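Local atomic coordinates of african horse sickness virus (serotype 4) VP7 (African horsesickness virus, PDB entry 1AHS), a protein that forms the surface layer of the orbivirus core as a homotrimer and binds the underlying shell protein VP3. Residues G26-N29 / S30-E34. Numbering follows the deposited sequence.
Sequences GYIN and SNIAE
Asn29 holds CG between its backbone N and its carbonyl carbon (chi1 73°), which folds the amide back over the turn and presents OD1 to the backbone of Asn31 and Ile32. The bond from Asn31 N to Asn29 OD1 is short, 2.6 Å, and lies in the plane of the side-chain carbonyl. A second, weak bond reaches the same oxygen from Ile32 N at 3.1 Å, bent to 127° at the hydrogen, so one oxygen gathers two successive amides. Ile28 N closes the turn on Ile32 O at 2.9 Å, nearly straight at the hydrogen but 28° out of the plane of the Ile32 carbonyl; Asn29 N adds a weak bond to that oxygen. Next from the turn, Tyr27 and Ala33 form a non-hydrogen-bonded pair, with Tyr27 CD1 4.0 Å from Ala33 CB; beyond it Gly26 and Glu34 form an antiparallel hydrogen-bonded pair, with Glu34 N 3.1 Å from Gly26 O. On the opposite face from Tyr27 and Ala33, Ile28 meets two neighbours: its CB is 4.1 Å from Ile32 CB, while CG1 comes within 3.8 Å of Glu34 CG as the two side chains pass at a slant. The Glu34 carboxylate is held by Ser13 OG and Gly14 N. At the turn Ser30 N bonds to Glu121 OE1 of the second subunit; Ile32, at the start of the returning strand, packs on Asn29 of the third subunit. The arrangement is a beta hairpin joining strands 23-27 and 32-37 at one edge of the five-stranded antiparallel sheet in the VP7 top domain, its turn set at the trimer interface.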
loop_
_atom_site.group_PDB
_atom_site.type_symbol
_atom_site.label_atom_id
_atom_site.label_comp_id
_atom_site.label_asym_id
_atom_site.label_seq_id
_atom_site.Cartn_x
_atom_site.Cartn_y
_atom_site.Cartn_z
ATOM N N GLY B 26 11.875 5.090 4.051
ATOM C CA GLY B 26 11.954 4.225 2.887
ATOM C C GLY B 26 10.754 4.485 2.023
ATOM O O GLY B 26 9.810 5.142 2.458
ATOM N N TYR B 27 10.751 3.956 0.816
ATOM C CA TYR B 27 9.633 4.218 -0.056
ATOM C C TYR B 27 8.695 3.075 -0.085
ATOM O O TYR B 27 9.107 1.936 0.098
ATOM C CB TYR B 27 10.164 4.500 -1.436
ATOM C CG TYR B 27 11.116 5.663 -1.405
ATOM C CD1 TYR B 27 10.638 6.968 -1.320
ATOM C CD2 TYR B 27 12.494 5.466 -1.457
ATOM C CE1 TYR B 27 11.497 8.045 -1.295
ATOM C CE2 TYR B 27 13.379 6.553 -1.433
ATOM C CZ TYR B 27 12.865 7.833 -1.356
ATOM O OH TYR B 27 13.711 8.908 -1.384
ATOM N N ILE B 28 7.427 3.389 -0.282
ATOM C CA ILE B 28 6.377 2.386 -0.374
ATOM C C ILE B 28 6.015 2.187 -1.860
ATOM O O ILE B 28 5.763 1.069 -2.319
ATOM C CB ILE B 28 5.142 2.838 0.403
ATOM C CG1 ILE B 28 5.483 2.967 1.884
ATOM C CG2 ILE B 28 4.038 1.864 0.258
ATOM C CD1 ILE B 28 6.388 1.899 2.432
ATOM N N ASN B 29 6.021 3.283 -2.612
ATOM C CA ASN B 29 5.700 3.262 -4.026
ATOM C C ASN B 29 6.054 4.637 -4.597
ATOM O O ASN B 29 6.693 5.412 -3.922
ATOM C CB ASN B 29 4.223 2.881 -4.245
ATOM C CG ASN B 29 3.228 3.990 -3.877
ATOM O OD1 ASN B 29 3.531 5.170 -3.960
ATOM N ND2 ASN B 29 2.004 3.597 -3.551
ATOM N N SER B 30 5.662 4.929 -5.831
ATOM C CA SER B 30 5.949 6.215 -6.474
ATOM C C SER B 30 5.580 7.463 -5.749
ATOM O O SER B 30 6.171 8.499 -6.030
ATOM C CB SER B 30 5.223 6.321 -7.793
ATOM O OG SER B 30 5.810 5.391 -8.628
ATOM N N ASN B 31 4.532 7.420 -4.937
ATOM C CA ASN B 31 4.080 8.614 -4.254
ATOM C C ASN B 31 4.057 8.630 -2.726
ATOM O O ASN B 31 3.811 9.675 -2.112
ATOM C CB ASN B 31 2.712 9.009 -4.817
ATOM C CG ASN B 31 2.828 9.640 -6.187
ATOM O OD1 ASN B 31 3.232 8.970 -7.131
ATOM N ND2 ASN B 31 2.509 10.939 -6.305
ATOM N N ILE B 32 4.465 7.526 -2.118
ATOM C CA ILE B 32 4.416 7.405 -0.687
ATOM C C ILE B 32 5.730 6.967 -0.062
ATOM O O ILE B 32 6.391 6.036 -0.529
ATOM C CB ILE B 32 3.281 6.417 -0.323
ATOM C CG1 ILE B 32 1.989 6.886 -0.958
ATOM C CG2 ILE B 32 3.068 6.336 1.159
ATOM C CD1 ILE B 32 0.811 6.086 -0.533
ATOM N N ALA B 33 6.084 7.620 1.031
ATOM C CA ALA B 33 7.291 7.299 1.757
ATOM C C ALA B 33 6.836 7.231 3.220
ATOM O O ALA B 33 5.817 7.830 3.573
ATOM C CB ALA B 33 8.306 8.413 1.553
ATOM N N GLU B 34 7.550 6.518 4.073
ATOM C CA GLU B 34 7.169 6.439 5.475
ATOM C C GLU B 34 8.415 6.560 6.328
ATOM O O GLU B 34 9.464 6.076 5.934
ATOM C CB GLU B 34 6.556 5.067 5.779
ATOM C CG GLU B 34 5.170 4.808 5.188
ATOM C CD GLU B 34 4.574 3.447 5.560
ATOM O OE1 GLU B 34 5.243 2.597 6.213
ATOM O OE2 GLU B 34 3.410 3.207 5.167
#